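Local coordinates for endoglucanase (Ruminococcus champanellensis, PDB 6WQV), which probably hydrolyses internal glycosidic bonds in cellulose and related plant polysaccharides as a broad-specificity endoglucanase of glycoside hydrolase family 5, at residues D21-G26 with F71-V76; R99-V104 with T148-Y153; M112-N117 with E155-E160; I142-A147 with V193-A198; V210-A215 with N223-P228. One frame throughout, in Å; residues are numbered along the deposited sequence.

Contact 1: D21-G26 with F71-V76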
# COMPACT_ATOMS: atom_id res chain seq x y z
N ASP A 21 -11.10 -3.25 12.30
CA ASP A 21 -11.61 -4.46 12.94
C ASP A 21 -12.53 -5.26 12.02
O ASP A 21 -12.82 -6.42 12.31
CB ASP A 21 -12.32 -4.14 14.25
CG ASP A 21 -11.34 -3.89 15.38
OD1 ASP A 21 -10.15 -4.28 15.25
OD2 ASP A 21 -11.75 -3.30 16.40
N GLU A 22 -12.98 -4.67 10.92
CA GLU A 22 -13.73 -5.41 9.91
C GLU A 22 -12.82 -6.06 8.87
O GLU A 22 -13.25 -7.01 8.22
CB GLU A 22 -14.72 -4.48 9.21
CG GLU A 22 -15.65 -3.81 10.18
CD GLU A 22 -16.98 -3.47 9.57
OE1 GLU A 22 -17.05 -3.39 8.33
OE2 GLU A 22 -17.95 -3.28 10.33
N ILE A 23 -11.60 -5.55 8.70
CA ILE A 23 -10.63 -6.19 7.81
C ILE A 23 -10.15 -7.49 8.45
O ILE A 23 -9.93 -7.57 9.66
CB ILE A 23 -9.48 -5.20 7.54
CG1 ILE A 23 -10.00 -4.01 6.73
CG2 ILE A 23 -8.33 -5.90 6.87
CD1 ILE A 23 -8.97 -2.96 6.37
N THR A 24 -10.02 -8.53 7.63
CA THR A 24 -9.45 -9.80 8.09
C THR A 24 -7.97 -9.84 7.71
O THR A 24 -7.10 -9.67 8.56
CB THR A 24 -10.22 -10.99 7.51
OG1 THR A 24 -10.32 -10.88 6.09
CG2 THR A 24 -11.64 -11.06 8.11
N ILE A 25 -7.70 -10.04 6.42
CA ILE A 25 -6.35 -10.05 5.85
C ILE A 25 -6.49 -9.53 4.43
O ILE A 25 -7.53 -9.71 3.78
CB ILE A 25 -5.73 -11.46 5.93
CG1 ILE A 25 -4.28 -11.46 5.42
CG2 ILE A 25 -6.59 -12.46 5.16
CD1 ILE A 25 -3.57 -12.80 5.58
N GLY A 26 -5.46 -8.83 3.94
CA GLY A 26 -5.52 -8.18 2.64
C GLY A 26 -4.49 -8.70 1.64
O GLY A 26 -3.52 -9.39 2.00
N PHE A 71 -9.10 -13.59 1.69
CA PHE A 71 -8.84 -12.16 1.85
C PHE A 71 -10.15 -11.40 1.74
O PHE A 71 -11.01 -11.74 0.94
CB PHE A 71 -7.88 -11.70 0.75
CG PHE A 71 -6.53 -12.37 0.78
CD1 PHE A 71 -5.52 -11.91 1.61
CD2 PHE A 71 -6.25 -13.46 -0.05
CE1 PHE A 71 -4.29 -12.53 1.64
CE2 PHE A 71 -5.01 -14.07 -0.03
CZ PHE A 71 -4.03 -13.61 0.82
N ASN A 72 -10.32 -10.35 2.55
CA ASN A 72 -11.49 -9.48 2.40
C ASN A 72 -11.14 -8.04 2.02
O ASN A 72 -12.03 -7.18 1.99
CB ASN A 72 -12.41 -9.54 3.63
CG ASN A 72 -12.00 -8.62 4.74
OD1 ASN A 72 -10.88 -8.11 4.79
ND2 ASN A 72 -12.91 -8.40 5.68
N THR A 73 -9.87 -7.77 1.69
CA THR A 73 -9.37 -6.43 1.40
C THR A 73 -8.35 -6.55 0.28
O THR A 73 -7.52 -7.46 0.28
CB THR A 73 -8.69 -5.87 2.66
OG1 THR A 73 -9.65 -5.71 3.70
CG2 THR A 73 -8.03 -4.53 2.40
N VAL A 74 -8.43 -5.64 -0.68
CA VAL A 74 -7.46 -5.55 -1.77
C VAL A 74 -6.89 -4.14 -1.80
O VAL A 74 -7.64 -3.16 -1.88
CB VAL A 74 -8.06 -5.92 -3.13
CG1 VAL A 74 -7.06 -5.67 -4.25
CG2 VAL A 74 -8.51 -7.37 -3.12
N ARG A 75 -5.57 -4.05 -1.71
CA ARG A 75 -4.87 -2.79 -1.96
C ARG A 75 -4.53 -2.74 -3.44
O ARG A 75 -3.97 -3.70 -4.00
CB ARG A 75 -3.61 -2.70 -1.11
CG ARG A 75 -2.79 -1.41 -1.33
CD ARG A 75 -1.91 -1.21 -0.14
NE ARG A 75 -0.98 -0.08 -0.10
CZ ARG A 75 0.27 -0.10 -0.55
NH1 ARG A 75 0.76 -1.17 -1.15
NH2 ARG A 75 1.03 0.97 -0.37
N VAL A 76 -4.94 -1.65 -4.09
CA VAL A 76 -4.73 -1.42 -5.51
C VAL A 76 -3.68 -0.33 -5.66
O VAL A 76 -4.03 0.87 -5.72
CB VAL A 76 -6.05 -1.05 -6.22
CG1 VAL A 76 -5.82 -0.81 -7.70
CG2 VAL A 76 -7.08 -2.15 -6.03
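Ile-25 O takes a backbone hydrogen bond from Asn-72 N, and residues 24-26 pass beside 71-73, with Gly-26 CA 4.4 Å from Thr-73 CA. Next to this bond, the side-chain amide of Asn-72 reaches back to the turn that follows helix 16-22. Its chi1 of 85° swings the amide over to that turn. ND2 donates to Glu-22 O at 2.9 Å, with the acceptor lying in the amide plane. OD1 receives Thr-24 N at 3.0 Å in an almost straight bond, and Thr-73 OG1 on the opposite face of its plane. Three bonds thus fix the rotation of this amide. Thr-73 OG1 also lies 3.4 Å from Ile-23 CG2. Ile-25 CG2 also packs on Phe-71 CD1 at 3.7 Å, and helix 346-353 covers both residues. The contact joins the entrances of strands 26-29 and 73-76, the first two neighbours in a TIM barrel, at the end opposite the usual active-site end.

Contact 2: R99-V104 with T148-Y153; sequences RVQEVV and TRFGSY
Gln-101 reaches out from helix 94-108 between Arg-149 and Tyr-153, and each end of its amide has a partner. The chain is extended, with CG anti to the backbone N (chi1 180°), which carries the amide across to segment 148-153. Arg-149 crosses it at about a right angle, its own chain folded back by two bends. Arg-149 NH1 donates to Gln-101 OE1 at 2.8 Å. The oxygen lies close to the guanidinium plane, while the amide is turned 46° from that plane. NH2 of the same arginine forms a salt bridge with Glu-94. On the other end, Gln-101 NE2 donates to Tyr-153 OH at 3.0 Å, nearly straight and in the amide plane. That hydroxyl is also bonded to Asn-105. A water links Gln-101 NE2 to Arg-149 O, so NE2 has two acceptors.

Phe-150 lies on the barrel side of these polar groups. Its ring edge comes up to Gln-101 CA, with CZ at 3.7 Å. Val-104 CB approaches Phe-150 CE1 obliquely at 3.9 Å, and Val-100 CG1 lies 4.0 Å from CZ. The ring rests on Leu-116, and Phe-150 CB touches Leu-157 and Phe-159, all on barrel strands. The contact joins helix 94-108 to the end of helix 129-149 and the turn after it, two consecutive helices in the outer layer of a TIM barrel.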
# COMPACT_ATOMS: atom_id res chain seq x y z
N ARG A 99 -9.91 2.93 -16.32
CA ARG A 99 -9.43 1.58 -16.01
C ARG A 99 -9.23 1.41 -14.51
O ARG A 99 -9.58 0.36 -13.95
CB ARG A 99 -8.14 1.28 -16.78
CG ARG A 99 -7.55 -0.08 -16.47
CD ARG A 99 -8.53 -1.21 -16.75
NE ARG A 99 -7.93 -2.49 -16.36
CZ ARG A 99 -8.61 -3.62 -16.17
NH1 ARG A 99 -9.92 -3.66 -16.30
NH2 ARG A 99 -7.95 -4.71 -15.80
N VAL A 100 -8.64 2.41 -13.84
CA VAL A 100 -8.48 2.32 -12.39
C VAL A 100 -9.84 2.08 -11.74
O VAL A 100 -9.97 1.24 -10.84
CB VAL A 100 -7.79 3.58 -11.84
CG1 VAL A 100 -7.77 3.53 -10.31
CG2 VAL A 100 -6.38 3.71 -12.37
N GLN A 101 -10.86 2.81 -12.18
CA GLN A 101 -12.19 2.62 -11.59
C GLN A 101 -12.73 1.22 -11.86
O GLN A 101 -13.37 0.62 -10.98
CB GLN A 101 -13.15 3.69 -12.11
CG GLN A 101 -14.54 3.55 -11.53
CD GLN A 101 -15.38 4.78 -11.72
OE1 GLN A 101 -15.25 5.48 -12.73
NE2 GLN A 101 -16.25 5.06 -10.76
N GLU A 102 -12.50 0.68 -13.06
CA GLU A 102 -12.92 -0.69 -13.36
C GLU A 102 -12.31 -1.67 -12.36
O GLU A 102 -13.00 -2.59 -11.88
CB GLU A 102 -12.48 -1.08 -14.77
CG GLU A 102 -13.26 -0.46 -15.92
CD GLU A 102 -12.80 -0.94 -17.30
OE1 GLU A 102 -11.92 -1.84 -17.39
OE2 GLU A 102 -13.32 -0.42 -18.31
N VAL A 103 -11.02 -1.53 -12.07
CA VAL A 103 -10.33 -2.47 -11.19
C VAL A 103 -10.79 -2.28 -9.75
O VAL A 103 -11.03 -3.25 -9.02
CB VAL A 103 -8.81 -2.32 -11.33
CG1 VAL A 103 -8.09 -3.14 -10.27
CG2 VAL A 103 -8.36 -2.75 -12.72
N VAL A 104 -10.91 -1.02 -9.30
CA VAL A 104 -11.48 -0.76 -7.99
C VAL A 104 -12.85 -1.42 -7.86
O VAL A 104 -13.17 -2.03 -6.84
CB VAL A 104 -11.54 0.75 -7.72
CG1 VAL A 104 -12.40 1.05 -6.49
CG2 VAL A 104 -10.13 1.28 -7.54
N THR A 148 -12.42 13.22 -6.37
CA THR A 148 -13.72 13.52 -6.95
C THR A 148 -14.25 12.33 -7.76
O THR A 148 -15.44 12.03 -7.72
CB THR A 148 -13.71 14.80 -7.78
OG1 THR A 148 -12.75 14.72 -8.84
CG2 THR A 148 -13.35 15.98 -6.90
N ARG A 149 -13.37 11.63 -8.48
CA ARG A 149 -13.86 10.48 -9.25
C ARG A 149 -14.45 9.42 -8.32
O ARG A 149 -15.46 8.78 -8.65
CB ARG A 149 -12.74 9.87 -10.10
CG ARG A 149 -13.13 8.55 -10.77
CD ARG A 149 -14.23 8.72 -11.82
NE ARG A 149 -13.73 9.29 -13.06
CZ ARG A 149 -13.50 8.60 -14.19
NH1 ARG A 149 -13.72 7.29 -14.26
NH2 ARG A 149 -13.03 9.24 -15.24
N PHE A 150 -13.83 9.22 -7.15
CA PHE A 150 -14.17 8.14 -6.24
C PHE A 150 -14.96 8.62 -5.03
O PHE A 150 -15.14 7.87 -4.07
CB PHE A 150 -12.91 7.38 -5.83
CG PHE A 150 -12.31 6.57 -6.95
CD1 PHE A 150 -12.79 5.30 -7.22
CD2 PHE A 150 -11.31 7.09 -7.75
CE1 PHE A 150 -12.27 4.56 -8.27
CE2 PHE A 150 -10.78 6.35 -8.79
CZ PHE A 150 -11.26 5.09 -9.06
N GLY A 151 -15.49 9.84 -5.08
CA GLY A 151 -16.10 10.42 -3.90
C GLY A 151 -17.40 9.78 -3.47
O GLY A 151 -17.78 9.90 -2.30
N SER A 152 -18.10 9.10 -4.39
CA SER A 152 -19.40 8.51 -4.09
C SER A 152 -19.30 7.17 -3.38
O SER A 152 -20.32 6.67 -2.88
CB SER A 152 -20.21 8.34 -5.38
OG SER A 152 -19.58 7.43 -6.26
N TYR A 153 -18.12 6.57 -3.33
CA TYR A 153 -17.96 5.25 -2.72
C TYR A 153 -18.16 5.30 -1.21
O TYR A 153 -17.96 6.34 -0.57
CB TYR A 153 -16.58 4.68 -3.08
CG TYR A 153 -16.47 4.27 -4.52
CD1 TYR A 153 -16.49 5.20 -5.55
CD2 TYR A 153 -16.36 2.93 -4.87
CE1 TYR A 153 -16.40 4.81 -6.87
CE2 TYR A 153 -16.26 2.53 -6.18
CZ TYR A 153 -16.28 3.48 -7.18
OH TYR A 153 -16.19 3.10 -8.50
O HOH W 1 -17.42 7.98 -10.61

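Contact 3: M112-N117 with E155-E160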
# COMPACT_ATOMS: atom_id res chain seq x y z
N MET A 112 -15.80 -6.15 -0.68
CA MET A 112 -14.49 -6.13 -0.06
C MET A 112 -14.08 -4.69 0.25
O MET A 112 -14.61 -3.73 -0.32
CB MET A 112 -13.43 -6.74 -0.98
CG MET A 112 -13.68 -8.20 -1.29
SD MET A 112 -12.64 -8.91 -2.59
CE MET A 112 -11.25 -9.53 -1.66
N TYR A 113 -13.12 -4.56 1.16
CA TYR A 113 -12.44 -3.29 1.38
C TYR A 113 -11.38 -3.09 0.31
O TYR A 113 -10.77 -4.04 -0.18
CB TYR A 113 -11.81 -3.25 2.78
CG TYR A 113 -12.90 -3.13 3.82
CD1 TYR A 113 -13.50 -4.25 4.35
CD2 TYR A 113 -13.34 -1.88 4.24
CE1 TYR A 113 -14.52 -4.15 5.28
CE2 TYR A 113 -14.36 -1.77 5.16
CZ TYR A 113 -14.94 -2.90 5.68
OH TYR A 113 -15.95 -2.77 6.61
N CYS A 114 -11.19 -1.83 -0.07
CA CYS A 114 -10.26 -1.48 -1.13
C CYS A 114 -9.46 -0.26 -0.70
O CYS A 114 -10.03 0.72 -0.20
CB CYS A 114 -11.02 -1.18 -2.42
SG CYS A 114 -9.98 -0.83 -3.83
N ILE A 115 -8.15 -0.32 -0.90
CA ILE A 115 -7.23 0.78 -0.64
C ILE A 115 -6.67 1.22 -1.98
O ILE A 115 -6.08 0.41 -2.71
CB ILE A 115 -6.10 0.36 0.30
CG1 ILE A 115 -6.67 -0.02 1.67
CG2 ILE A 115 -5.06 1.47 0.44
CD1 ILE A 115 -5.75 -0.93 2.44
N LEU A 116 -6.86 2.49 -2.32
CA LEU A 116 -6.38 3.09 -3.56
C LEU A 116 -5.35 4.15 -3.20
O LEU A 116 -5.62 5.02 -2.37
CB LEU A 116 -7.56 3.74 -4.29
CG LEU A 116 -7.23 4.52 -5.56
CD1 LEU A 116 -6.68 3.56 -6.59
CD2 LEU A 116 -8.45 5.24 -6.09
N ASN A 117 -4.17 4.10 -3.84
CA ASN A 117 -3.07 5.00 -3.50
C ASN A 117 -2.51 5.71 -4.74
O ASN A 117 -3.05 5.61 -5.85
CB ASN A 117 -1.96 4.26 -2.73
CG ASN A 117 -1.04 3.44 -3.63
OD1 ASN A 117 -1.15 3.46 -4.85
ND2 ASN A 117 -0.11 2.71 -3.00
N GLU A 155 -17.75 3.40 2.85
CA GLU A 155 -16.62 3.25 3.76
C GLU A 155 -15.68 2.13 3.35
O GLU A 155 -14.58 2.03 3.90
CB GLU A 155 -17.12 3.04 5.19
CG GLU A 155 -17.71 1.67 5.48
CD GLU A 155 -19.13 1.49 4.98
OE1 GLU A 155 -19.73 2.44 4.44
OE2 GLU A 155 -19.66 0.37 5.14
N HIS A 156 -16.08 1.29 2.39
CA HIS A 156 -15.20 0.22 1.97
C HIS A 156 -14.01 0.73 1.17
O HIS A 156 -13.02 0.01 1.04
CB HIS A 156 -15.95 -0.82 1.15
CG HIS A 156 -16.88 -1.66 1.96
ND1 HIS A 156 -18.17 -1.27 2.25
CD2 HIS A 156 -16.71 -2.86 2.55
CE1 HIS A 156 -18.76 -2.20 2.97
NE2 HIS A 156 -17.90 -3.18 3.18
N LEU A 157 -14.07 1.95 0.64
CA LEU A 157 -12.95 2.52 -0.11
C LEU A 157 -12.15 3.46 0.78
O LEU A 157 -12.71 4.41 1.36
CB LEU A 157 -13.41 3.25 -1.37
CG LEU A 157 -12.31 3.79 -2.27
CD1 LEU A 157 -11.43 2.66 -2.79
CD2 LEU A 157 -12.93 4.58 -3.40
N ILE A 158 -10.86 3.19 0.89
CA ILE A 158 -9.90 3.97 1.65
C ILE A 158 -8.91 4.58 0.67
O ILE A 158 -8.46 3.90 -0.27
CB ILE A 158 -9.16 3.02 2.62
CG1 ILE A 158 -10.13 2.39 3.61
CG2 ILE A 158 -8.01 3.74 3.32
CD1 ILE A 158 -9.57 1.16 4.29
N PHE A 159 -8.58 5.85 0.86
CA PHE A 159 -7.53 6.48 0.08
C PHE A 159 -6.22 6.50 0.89
O PHE A 159 -6.23 6.85 2.07
CB PHE A 159 -7.86 7.94 -0.24
CG PHE A 159 -9.11 8.17 -1.04
CD1 PHE A 159 -9.65 7.21 -1.89
CD2 PHE A 159 -9.74 9.40 -0.96
CE1 PHE A 159 -10.80 7.49 -2.61
CE2 PHE A 159 -10.87 9.68 -1.68
CZ PHE A 159 -11.41 8.73 -2.50
N GLU A 160 -5.11 6.15 0.23
CA GLU A 160 -3.76 6.20 0.81
C GLU A 160 -2.94 7.23 0.03
O GLU A 160 -2.74 7.08 -1.18
CB GLU A 160 -3.08 4.83 0.76
CG GLU A 160 -1.65 4.92 1.25
CD GLU A 160 -0.98 3.59 1.41
OE1 GLU A 160 -1.10 2.75 0.49
OE2 GLU A 160 -0.32 3.39 2.45
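Cys-114 and Leu-157 lie side by side on two parallel strands of a TIM barrel, 113-117 and 157-160. Helix 129-149 connects them in a beta-alpha-beta unit. The strand directions differ by 27°.

Four backbone hydrogen bonds form the ladder, all nearly straight. Cys-114 N donates to His-156 O and Ile-158 N to Cys-114 O, both at 2.8 Å. Leu-116 N donates to Ile-158 O, and Glu-160 N to Leu-116 O. CA-H...O contacts run beside them.

Apolar contacts lie on both faces of the sheet. Leu-157 CD1 packs on Cys-114 CB at 3.9 Å, on the face turned to the surrounding helices. On the barrel interior, Ile-115 CG1 and Ile-158 CB lie 4.0 Å apart, the two side chains pointing the same way.

One aromatic pair closes the N-terminal end of the ladder. His-156 CD2 sits over the middle of the Tyr-113 ring, 3.6 Å from CZ, and the planes are inclined at 34°.

Polar side chains meet at the C-terminal end of the strands. Arg-75 forms a salt bridge with Glu-160 OE1. Asn-117 OD1 accepts a hydrogen bond from Val-78 N, and Asn-117 ND2 is hydrogen-bonded to ND1 of His-119, a residue of the glycan pocket. Asn-117 ND2 lies 3.6 Å from Glu-160 OE1, the amide and carboxylate planes 35° apart.

Contact 4: I142-A147 with V193-A198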
# COMPACT_ATOMS: atom_id res chain seq x y z
N ILE A 142 -3.54 16.23 -8.27
CA ILE A 142 -3.90 14.86 -8.62
C ILE A 142 -4.90 14.29 -7.61
O ILE A 142 -5.84 13.59 -7.99
CB ILE A 142 -2.68 13.95 -8.85
CG1 ILE A 142 -1.86 13.72 -7.58
CG2 ILE A 142 -1.80 14.49 -9.97
CD1 ILE A 142 -0.85 12.58 -7.77
N TRP A 143 -4.71 14.56 -6.31
CA TRP A 143 -5.65 14.05 -5.31
C TRP A 143 -7.05 14.66 -5.45
O TRP A 143 -8.04 13.97 -5.19
CB TRP A 143 -5.09 14.12 -3.88
CG TRP A 143 -4.37 12.82 -3.54
CD1 TRP A 143 -3.03 12.65 -3.33
CD2 TRP A 143 -4.96 11.52 -3.44
NE1 TRP A 143 -2.75 11.32 -3.09
CE2 TRP A 143 -3.93 10.61 -3.15
CE3 TRP A 143 -6.27 11.04 -3.55
CZ2 TRP A 143 -4.16 9.25 -2.97
CZ3 TRP A 143 -6.50 9.69 -3.37
CH2 TRP A 143 -5.45 8.81 -3.08
N THR A 144 -7.17 15.92 -5.89
CA THR A 144 -8.50 16.44 -6.17
C THR A 144 -9.19 15.60 -7.24
O THR A 144 -10.36 15.24 -7.11
CB THR A 144 -8.45 17.92 -6.56
OG1 THR A 144 -7.98 18.68 -5.44
CG2 THR A 144 -9.83 18.44 -6.96
N GLN A 145 -8.45 15.24 -8.30
CA GLN A 145 -9.02 14.45 -9.38
C GLN A 145 -9.40 13.04 -8.92
O GLN A 145 -10.47 12.53 -9.27
CB GLN A 145 -8.04 14.36 -10.55
CG GLN A 145 -7.84 15.65 -11.31
CD GLN A 145 -6.74 15.55 -12.33
OE1 GLN A 145 -6.92 14.96 -13.40
NE2 GLN A 145 -5.58 16.11 -12.01
N ILE A 146 -8.52 12.38 -8.17
CA ILE A 146 -8.82 11.03 -7.70
C ILE A 146 -9.99 11.06 -6.73
O ILE A 146 -10.93 10.27 -6.84
CB ILE A 146 -7.58 10.37 -7.07
CG1 ILE A 146 -6.44 10.29 -8.09
CG2 ILE A 146 -7.95 9.00 -6.49
CD1 ILE A 146 -5.07 10.00 -7.48
N ALA A 147 -9.97 12.00 -5.79
CA ALA A 147 -11.00 12.04 -4.76
C ALA A 147 -12.36 12.35 -5.36
O ALA A 147 -13.37 11.81 -4.91
CB ALA A 147 -10.64 13.06 -3.69
N VAL A 193 -4.49 15.09 3.10
CA VAL A 193 -5.70 15.06 3.92
C VAL A 193 -6.57 16.27 3.62
O VAL A 193 -7.78 16.15 3.39
CB VAL A 193 -5.34 14.95 5.41
CG1 VAL A 193 -6.57 15.14 6.28
CG2 VAL A 193 -4.69 13.61 5.70
N ASN A 194 -5.96 17.46 3.59
CA ASN A 194 -6.75 18.67 3.31
C ASN A 194 -7.42 18.58 1.95
O ASN A 194 -8.57 19.01 1.79
CB ASN A 194 -5.85 19.91 3.34
CG ASN A 194 -5.31 20.22 4.73
OD1 ASN A 194 -5.85 19.77 5.74
ND2 ASN A 194 -4.24 21.01 4.77
N THR A 195 -6.71 18.05 0.94
CA THR A 195 -7.23 17.99 -0.42
C THR A 195 -8.46 17.09 -0.49
O THR A 195 -9.45 17.42 -1.16
CB THR A 195 -6.13 17.49 -1.35
OG1 THR A 195 -5.05 18.45 -1.39
CG2 THR A 195 -6.64 17.23 -2.78
N VAL A 196 -8.42 15.95 0.20
CA VAL A 196 -9.55 15.04 0.18
C VAL A 196 -10.74 15.65 0.92
O VAL A 196 -11.88 15.61 0.43
CB VAL A 196 -9.14 13.68 0.76
CG1 VAL A 196 -10.36 12.80 0.97
CG2 VAL A 196 -8.12 12.99 -0.13
N ARG A 197 -10.51 16.23 2.10
CA ARG A 197 -11.63 16.74 2.90
C ARG A 197 -12.33 17.89 2.19
O ARG A 197 -13.53 18.10 2.40
CB ARG A 197 -11.16 17.16 4.29
CG ARG A 197 -10.51 16.06 5.12
CD ARG A 197 -11.43 14.84 5.26
NE ARG A 197 -10.85 13.89 6.21
CZ ARG A 197 -11.04 12.58 6.18
NH1 ARG A 197 -11.82 12.03 5.25
NH2 ARG A 197 -10.46 11.82 7.10
N ALA A 198 -11.60 18.64 1.36
CA ALA A 198 -12.16 19.77 0.63
C ALA A 198 -13.19 19.36 -0.41
O ALA A 198 -13.88 20.24 -0.95
CB ALA A 198 -11.01 20.51 -0.06
O HOH W 2 -9.53 19.26 -3.24
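Thr-144 and Thr-195 meet where the axes of the helix segments 142-147 and 193-197 come within 8.8 Å, with their directions 39° from each other. The methyl of Thr-195 makes the closest approach. A chi1 of -65° turns Thr-195 OG1 back to Thr-191 O of its own helix and leaves Thr-195 CG2 facing the other, 3.3 Å from Thr-144 OG1 and 3.6 Å from Trp-143 CB. Thr-195 OG1 is also hydrogen-bonded to Asp-140, which belongs to the first helix. No direct hydrogen bond joins the two segments. A water bridges them, donating to Thr-144 OG1 and to Thr-195 O, both at 2.8 Å. Thr-144 OG1 is also hydrogen-bonded to Asp-140 O. Nearer the barrel wall, Val-196 CG2 lies 4.3 Å from Trp-143 CE3 and 4.4 Å from Ala-147 CB. The indole continues inward, where NE1 bonds Gly-161 O and the ring meets Phe-159. The contact joins two successive helices of the TIM barrel's outer layer, which flank strand 157-160.

Contact 5: V210-A215 with N223-P228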
# COMPACT_ATOMS: atom_id res chain seq x y z
N VAL A 210 -1.81 7.15 5.58
CA VAL A 210 -0.61 7.94 5.31
C VAL A 210 0.62 7.15 5.74
O VAL A 210 0.61 6.49 6.79
CB VAL A 210 -0.63 9.30 6.01
CG1 VAL A 210 -1.64 10.24 5.38
CG2 VAL A 210 -0.89 9.15 7.52
N PRO A 211 1.71 7.22 4.97
CA PRO A 211 2.95 6.54 5.38
C PRO A 211 3.89 7.43 6.17
O PRO A 211 3.84 8.66 6.04
CB PRO A 211 3.60 6.18 4.05
CG PRO A 211 3.24 7.39 3.19
CD PRO A 211 1.84 7.81 3.63
N THR A 212 4.76 6.82 6.96
CA THR A 212 5.97 7.48 7.42
C THR A 212 6.96 7.55 6.26
O THR A 212 6.70 7.06 5.15
CB THR A 212 6.59 6.64 8.52
OG1 THR A 212 6.77 5.32 7.99
CG2 THR A 212 5.69 6.57 9.76
N TYR A 213 8.11 8.16 6.52
CA TYR A 213 9.24 8.11 5.59
C TYR A 213 9.47 6.66 5.15
O TYR A 213 9.66 5.78 5.99
CB TYR A 213 10.51 8.69 6.25
CG TYR A 213 11.69 8.64 5.31
CD1 TYR A 213 12.39 7.46 5.12
CD2 TYR A 213 12.08 9.75 4.57
CE1 TYR A 213 13.43 7.37 4.23
CE2 TYR A 213 13.14 9.67 3.67
CZ TYR A 213 13.80 8.48 3.51
OH TYR A 213 14.85 8.41 2.62
N ALA A 214 9.45 6.42 3.84
CA ALA A 214 9.64 5.10 3.22
C ALA A 214 8.69 4.03 3.76
O ALA A 214 8.94 2.83 3.59
CB ALA A 214 11.10 4.62 3.31
N ALA A 215 7.58 4.45 4.38
CA ALA A 215 6.67 3.54 5.08
C ALA A 215 7.43 2.63 6.05
O ALA A 215 7.07 1.47 6.25
CB ALA A 215 5.83 2.72 4.10
N ASN A 223 9.87 9.16 15.37
CA ASN A 223 10.02 10.34 16.22
C ASN A 223 9.75 11.63 15.45
O ASN A 223 9.25 12.60 16.03
CB ASN A 223 11.41 10.36 16.85
CG ASN A 223 11.55 9.33 17.96
OD1 ASN A 223 10.55 8.86 18.51
ND2 ASN A 223 12.78 8.98 18.31
N ASP A 224 10.05 11.66 14.16
CA ASP A 224 9.86 12.86 13.35
C ASP A 224 8.52 12.90 12.63
O ASP A 224 8.23 13.90 11.97
CB ASP A 224 10.99 12.97 12.31
CG ASP A 224 12.31 13.38 12.92
OD1 ASP A 224 12.42 13.40 14.16
OD2 ASP A 224 13.25 13.69 12.14
N PHE A 225 7.72 11.84 12.74
CA PHE A 225 6.42 11.77 12.08
C PHE A 225 5.37 12.57 12.86
O PHE A 225 5.30 12.50 14.08
CB PHE A 225 5.98 10.30 11.99
CG PHE A 225 4.62 10.10 11.36
CD1 PHE A 225 4.48 10.06 9.99
CD2 PHE A 225 3.50 9.93 12.15
CE1 PHE A 225 3.23 9.88 9.41
CE2 PHE A 225 2.25 9.75 11.58
CZ PHE A 225 2.12 9.73 10.21
N VAL A 226 4.55 13.31 12.12
CA VAL A 226 3.41 14.05 12.66
C VAL A 226 2.16 13.59 11.92
O VAL A 226 2.08 13.72 10.70
CB VAL A 226 3.60 15.57 12.50
CG1 VAL A 226 2.35 16.32 12.94
CG2 VAL A 226 4.81 16.06 13.28
N LEU A 227 1.19 13.05 12.66
CA LEU A 227 -0.07 12.69 12.02
C LEU A 227 -0.78 13.97 11.57
O LEU A 227 -0.87 14.92 12.36
CB LEU A 227 -0.96 11.92 12.99
CG LEU A 227 -2.13 11.15 12.39
CD1 LEU A 227 -1.67 9.96 11.58
CD2 LEU A 227 -3.07 10.72 13.53
N PRO A 228 -1.28 14.04 10.34
CA PRO A 228 -1.96 15.27 9.89
C PRO A 228 -3.10 15.66 10.82
O PRO A 228 -3.77 14.81 11.42
CB PRO A 228 -2.50 14.89 8.50
CG PRO A 228 -1.63 13.82 8.04
CD PRO A 228 -1.16 13.06 9.25
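Phe-225 points its CB at segment 210-215, and its ring follows the backbone of that segment from Thr-212 back to Val-210. A chi1 of 178° puts the ring straight out from its own chain. Phe-225 CG comes first and lies 4.0 Å from Thr-212 CG2. Phe-225 CD1 is nearer to Thr-212 CG2, at 3.7 Å. The methyl comes at the ring obliquely, and the two side chains cross at about a right angle. Thr-212 OG1 bonds Ser-216 O, so the threonine gives the ring its methyl and uses its hydroxyl within its own loop.

One atom further on, Phe-225 CE1 meets Pro-211 O at 3.6 Å. This oxygen lies at the ring edge, near its plane, and accepts a hydrogen bond from Asn-189. At the tip, Phe-225 CZ reaches Val-210 CG2 at 4.1 Å, again at the edge. Val-210 CG2 also lies 4.2 Å from Leu-227 CD1 and 4.3 Å from Pro-228 CD.

No hydrogen bond crosses between the segments; the contact is mostly apolar. Beyond it, Phe-225 touches Val-238 of the next strand and Phe-277 of helix 263-278. The loop after the short helix 219-223 is thus laid against residues 210-212. This is part of the connection from strand 208-211 to the neighbouring strand 236-241 of the TIM barrel.

How the contacts relate
From the N terminus, contact 1 closes a loop from 21-26 to 71-76 and sets the first two barrel strands together. It is complete before contact 2 opens. Contacts 2, 3 and 4 then cross one another. Contact 2 joins helices 94-108 and 129-149, contact 3 the strands 113-117 and 157-160, and contact 4 helices 129-149 and 179-197. Phe-150 of contact 2 and Trp-143 of contact 4 both rest on the strands of contact 3. Contact 1 adjoins contact 3 in the sheet through strands 73-76 and 113-117. Contact 5 follows in series with a short loop, and its Pro-228 touches Val-193 of contact 4.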